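Local structure of telomerase reverse transcriptase (Takifugu rubripes, 4LMO) at residues R84-S89 against L131-Q136; F23-K28 against S77-Q82. The protein copies a template within the telomerase RNA to add short repeats to chromosome ends, and this piece of it is the RNA-binding domain. All blocks are in the same frame, centred on the assembly; numbering follows the deposited sequence.

Contact 1: R84-S89 against L131-Q136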
# COMPACT_ATOMS: atom_id res chain seq x y z
N ARG A 84 -4.92 8.36 -8.13
CA ARG A 84 -4.99 8.30 -9.59
C ARG A 84 -4.13 9.37 -10.27
O ARG A 84 -3.75 9.22 -11.43
CB ARG A 84 -6.45 8.39 -10.07
CG ARG A 84 -7.27 7.16 -9.72
CD ARG A 84 -8.65 7.19 -10.33
NE ARG A 84 -9.42 6.01 -9.92
CZ ARG A 84 -10.43 6.01 -9.06
NH1 ARG A 84 -10.85 7.15 -8.51
NH2 ARG A 84 -11.04 4.88 -8.75
N ARG A 85 -3.81 10.42 -9.52
CA ARG A 85 -2.94 11.50 -9.99
C ARG A 85 -1.49 11.33 -9.54
O ARG A 85 -0.60 12.05 -10.01
CB ARG A 85 -3.48 12.86 -9.54
CG ARG A 85 -4.73 13.33 -10.27
CD ARG A 85 -4.99 14.82 -10.06
NE ARG A 85 -5.75 15.09 -8.84
CZ ARG A 85 -5.21 15.43 -7.66
NH1 ARG A 85 -3.90 15.53 -7.52
NH2 ARG A 85 -6.00 15.66 -6.62
N CYS A 86 -1.25 10.38 -8.64
CA CYS A 86 0.08 10.13 -8.09
C CYS A 86 1.05 9.60 -9.16
O CYS A 86 0.72 8.66 -9.88
CB CYS A 86 0.00 9.15 -6.92
SG CYS A 86 1.52 9.01 -5.95
N PRO A 87 2.25 10.21 -9.26
CA PRO A 87 3.22 9.83 -10.27
C PRO A 87 4.20 8.77 -9.75
O PRO A 87 5.39 9.04 -9.57
CB PRO A 87 3.95 11.14 -10.56
CG PRO A 87 3.84 11.93 -9.28
CD PRO A 87 2.74 11.33 -8.44
N TYR A 88 3.69 7.56 -9.53
CA TYR A 88 4.45 6.49 -8.88
C TYR A 88 5.82 6.20 -9.51
O TYR A 88 6.79 5.95 -8.79
CB TYR A 88 3.62 5.20 -8.81
CG TYR A 88 2.48 5.28 -7.83
CD1 TYR A 88 1.17 5.48 -8.28
CD2 TYR A 88 2.70 5.17 -6.46
CE1 TYR A 88 0.12 5.56 -7.38
CE2 TYR A 88 1.65 5.25 -5.55
CZ TYR A 88 0.36 5.44 -6.02
OH TYR A 88 -0.67 5.52 -5.12
N SER A 89 5.88 6.24 -10.84
CA SER A 89 7.14 6.04 -11.56
C SER A 89 8.15 7.13 -11.23
O SER A 89 9.31 6.82 -10.95
CB SER A 89 6.89 5.97 -13.07
OG SER A 89 6.16 4.80 -13.39
N LEU A 131 2.42 10.70 1.64
CA LEU A 131 2.24 12.15 1.60
C LEU A 131 1.44 12.63 0.40
O LEU A 131 0.67 13.59 0.50
CB LEU A 131 3.60 12.86 1.64
CG LEU A 131 4.36 12.94 2.97
CD1 LEU A 131 5.77 13.47 2.75
CD2 LEU A 131 3.62 13.80 3.99
N ALA A 132 1.60 11.96 -0.74
CA ALA A 132 0.93 12.37 -1.98
C ALA A 132 -0.51 11.86 -2.07
O ALA A 132 -1.35 12.48 -2.75
CB ALA A 132 1.73 11.91 -3.19
N VAL A 133 -0.81 10.75 -1.40
CA VAL A 133 -2.10 10.08 -1.54
C VAL A 133 -3.05 10.31 -0.34
O VAL A 133 -4.22 10.62 -0.54
CB VAL A 133 -1.93 8.57 -1.85
CG1 VAL A 133 -3.28 7.87 -1.93
CG2 VAL A 133 -1.17 8.38 -3.16
N ILE A 134 -2.54 10.16 0.88
CA ILE A 134 -3.39 10.23 2.07
C ILE A 134 -3.71 11.68 2.46
O ILE A 134 -2.80 12.43 2.82
CB ILE A 134 -2.78 9.48 3.28
CG1 ILE A 134 -2.27 8.08 2.88
CG2 ILE A 134 -3.76 9.41 4.44
CD1 ILE A 134 -3.27 7.18 2.19
N PRO A 135 -5.00 12.07 2.38
CA PRO A 135 -5.39 13.43 2.78
C PRO A 135 -5.00 13.70 4.23
O PRO A 135 -5.20 12.84 5.09
CB PRO A 135 -6.91 13.42 2.62
CG PRO A 135 -7.18 12.34 1.62
CD PRO A 135 -6.16 11.28 1.91
N GLN A 136 -4.44 14.88 4.48
CA GLN A 136 -3.88 15.24 5.78
C GLN A 136 -4.88 15.14 6.94
O GLN A 136 -4.50 14.73 8.05
CB GLN A 136 -3.24 16.64 5.72
CG GLN A 136 -2.82 17.25 7.06
CD GLN A 136 -1.79 16.44 7.83
OE1 GLN A 136 -0.96 15.74 7.24
NE2 GLN A 136 -1.83 16.53 9.15

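Contact 2: F23-K28 against S77-Q82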
# COMPACT_ATOMS: atom_id res chain seq x y z
N PHE A 23 -2.02 -3.42 -8.28
CA PHE A 23 -2.12 -2.78 -6.96
C PHE A 23 -3.58 -2.56 -6.58
O PHE A 23 -4.40 -2.18 -7.42
CB PHE A 23 -1.35 -1.45 -6.96
CG PHE A 23 -1.50 -0.66 -5.68
CD1 PHE A 23 -0.99 -1.14 -4.48
CD2 PHE A 23 -2.13 0.58 -5.69
CE1 PHE A 23 -1.12 -0.41 -3.31
CE2 PHE A 23 -2.26 1.32 -4.53
CZ PHE A 23 -1.75 0.82 -3.33
N LEU A 24 -3.89 -2.80 -5.30
CA LEU A 24 -5.25 -2.72 -4.76
C LEU A 24 -6.13 -1.58 -5.31
O LEU A 24 -7.25 -1.82 -5.76
CB LEU A 24 -5.21 -2.68 -3.23
CG LEU A 24 -6.51 -2.42 -2.44
CD1 LEU A 24 -7.60 -3.43 -2.76
CD2 LEU A 24 -6.22 -2.39 -0.95
N LEU A 25 -5.61 -0.36 -5.26
CA LEU A 25 -6.40 0.82 -5.63
C LEU A 25 -6.59 0.98 -7.15
O LEU A 25 -7.36 1.83 -7.59
CB LEU A 25 -5.80 2.09 -5.02
CG LEU A 25 -5.74 2.24 -3.49
CD1 LEU A 25 -5.19 3.61 -3.12
CD2 LEU A 25 -7.10 2.01 -2.84
N ASN A 26 -5.88 0.16 -7.93
CA ASN A 26 -6.04 0.14 -9.38
C ASN A 26 -6.99 -0.96 -9.84
O ASN A 26 -7.29 -1.07 -11.03
CB ASN A 26 -4.68 -0.01 -10.07
CG ASN A 26 -3.86 1.27 -10.03
OD1 ASN A 26 -4.40 2.36 -9.86
ND2 ASN A 26 -2.55 1.13 -10.19
N ARG A 27 -7.45 -1.78 -8.89
CA ARG A 27 -8.39 -2.86 -9.20
C ARG A 27 -9.80 -2.33 -9.39
O ARG A 27 -10.18 -1.31 -8.81
CB ARG A 27 -8.37 -3.93 -8.11
CG ARG A 27 -7.24 -4.94 -8.28
CD ARG A 27 -7.00 -5.73 -7.00
NE ARG A 27 -8.01 -6.77 -6.77
CZ ARG A 27 -8.06 -7.53 -5.68
NH1 ARG A 27 -7.17 -7.37 -4.71
NH2 ARG A 27 -9.02 -8.44 -5.56
N LYS A 28 -10.56 -3.02 -10.23
CA LYS A 28 -11.94 -2.64 -10.53
C LYS A 28 -12.93 -3.50 -9.74
O LYS A 28 -12.66 -4.67 -9.46
CB LYS A 28 -12.20 -2.75 -12.03
CG LYS A 28 -11.45 -1.72 -12.86
CD LYS A 28 -11.91 -1.73 -14.31
CE LYS A 28 -11.47 -0.46 -15.03
NZ LYS A 28 -11.93 -0.43 -16.44
N SER A 77 -12.89 9.58 -1.27
CA SER A 77 -12.96 9.94 -2.69
C SER A 77 -11.74 10.77 -3.06
O SER A 77 -11.14 10.56 -4.12
CB SER A 77 -14.23 10.74 -2.99
OG SER A 77 -15.39 10.00 -2.66
N GLN A 78 -11.37 11.68 -2.16
CA GLN A 78 -10.17 12.51 -2.31
C GLN A 78 -8.91 11.65 -2.37
O GLN A 78 -8.05 11.86 -3.23
CB GLN A 78 -10.08 13.51 -1.15
CG GLN A 78 -9.02 14.59 -1.32
CD GLN A 78 -8.79 15.39 -0.05
OE1 GLN A 78 -7.72 15.96 0.15
NE2 GLN A 78 -9.80 15.44 0.82
N LEU A 79 -8.82 10.68 -1.46
CA LEU A 79 -7.71 9.73 -1.41
C LEU A 79 -7.53 9.00 -2.74
O LEU A 79 -6.41 8.90 -3.25
CB LEU A 79 -7.92 8.72 -0.26
CG LEU A 79 -6.82 7.72 0.11
CD1 LEU A 79 -7.01 7.22 1.53
CD2 LEU A 79 -6.75 6.55 -0.86
N LEU A 80 -8.62 8.49 -3.28
CA LEU A 80 -8.60 7.79 -4.56
C LEU A 80 -8.22 8.70 -5.72
O LEU A 80 -7.55 8.26 -6.66
CB LEU A 80 -9.94 7.10 -4.83
CG LEU A 80 -10.24 5.84 -4.03
CD1 LEU A 80 -11.69 5.44 -4.19
CD2 LEU A 80 -9.33 4.69 -4.44
N ARG A 81 -8.64 9.96 -5.64
CA ARG A 81 -8.33 10.95 -6.67
C ARG A 81 -6.84 11.29 -6.66
O ARG A 81 -6.22 11.44 -7.72
CB ARG A 81 -9.16 12.21 -6.42
CG ARG A 81 -9.67 12.92 -7.66
CD ARG A 81 -11.05 13.51 -7.39
NE ARG A 81 -11.09 14.21 -6.11
CZ ARG A 81 -12.11 14.18 -5.26
NH1 ARG A 81 -13.21 13.48 -5.54
NH2 ARG A 81 -12.04 14.85 -4.12
N GLN A 82 -6.28 11.40 -5.46
CA GLN A 82 -4.85 11.67 -5.28
C GLN A 82 -4.00 10.46 -5.68
O GLN A 82 -2.87 10.62 -6.13
CB GLN A 82 -4.55 12.09 -3.84
CG GLN A 82 -5.09 13.47 -3.48
CD GLN A 82 -4.75 13.90 -2.06
OE1 GLN A 82 -3.77 13.44 -1.47
NE2 GLN A 82 -5.56 14.79 -1.50

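Contact 1: R84-S89 against L131-Q136
Two first torsions bring Cys86 and Tyr88 to a single methyl of Val133. In Cys86 the sulfur stands opposite the backbone N (chi1 -169°) and meets the other segment directly. SG lies 3.9 Å from Val133 CG2 and 4.0 Å from Ala132 CB, so one sulfur touches two consecutive residues in the last turn of helix 119-133. The closest backbone approach falls at the same place, with the CA atoms of Cys86 and Ala132 6.6 Å apart.

Tyr88 adds a third surface. Its chi1 of -70° turns the ring back beneath Cys86, whose SG sits over the ring centre, 3.7 Å above the plane. The sulfur lies between the ring face and Ala132 CB, with Val133 CG2 beside it. At the far end of the ring Tyr88 OH comes within 3.5 Å of Val133 CG2. This methyl approaches the ring obliquely, and the two side chains cross at about a right angle. The same hydroxyl that touches the Val133 methyl is also hydrogen-bonded to His83 ND1, in the helix that precedes the turn. Leu216 and Phe212 of helix 191-220 touch Tyr88 and Val133 respectively, continuing the apolar layer.

The backbone between Cys86 and Tyr88 is a tight turn. Pro87 is its centre, and a weak bond of 3.2 Å from Tyr88 N to Cys86 O closes it; the proline also occupies the N-cap position of helix 88-93. The arrangement is an inverse gamma turn between two helices, 73-85 and 88-93, packed against the C-terminal end of helix 119-133 in the largely helical telomerase RNA-binding domain.

Contact 2: F23-K28 against S77-Q82
A short 3-10 segment, residues 24-26, set in the loop between helix 6-15 and strand 29-30, packs on helix 73-85 of the RNA-binding domain. It illustrates how an irregular connection can be laid on a helical core: Leu25 is the one residue of 23-28 that touches 77-82, and other ties are added around it. The 3-10 turn is closed by Asn26 N to Phe23 O at 2.8 Å and by Arg27 N to Leu24 O at 3.1 Å, and it presents Leu25 to the helix.

Both helix partners are leucines adjacent in sequence, Leu79 and Leu80, and the forked end of Leu25 divides between them. With its CG beside the backbone N (chi1 -62°) and opposite the carbonyl carbon, Leu25 extends its two methyls to the helix, one for each partner. Leu43 of helix 40-48 touches all three leucines, and Trp207 and Phe212 of helix 191-220 also pack on Leu25, making a small buried cluster. Among the additional ties, Phe23 and Leu24 pack on helix 191-220, and Asn26 is hydrogen-bonded through OD1 to His83 NE2, just beyond the helix segment. The Leu25 and Leu79 side chains cross at about a right angle, with Leu25 CD1 and Leu79 CD2 4.0 Å apart, while Leu25 CD2 meets Leu80 CD2 at 3.8 Å.

In the fold
Contact 2 uses the body of helix 73-85 and contact 1 the turn that leaves it; their centres are about 10 Å apart. Contact 2 holds an N-terminal loop to the helix body, whereas contact 1 packs the turn after the helix, and the start of helix 88-93, against the end of helix 119-133. Leu79 joins them, packing on both Leu25 and Val133. All three touching residues of contact 2 are buried and aliphatic. Contact 1 is only partly buried, and its chemistry is more mixed, with a sulfur and a phenol among the methyls. Helix 191-220 lines both, Phe212 touching a residue of each. His83 bridges the loop and the turn region through its two ring nitrogens.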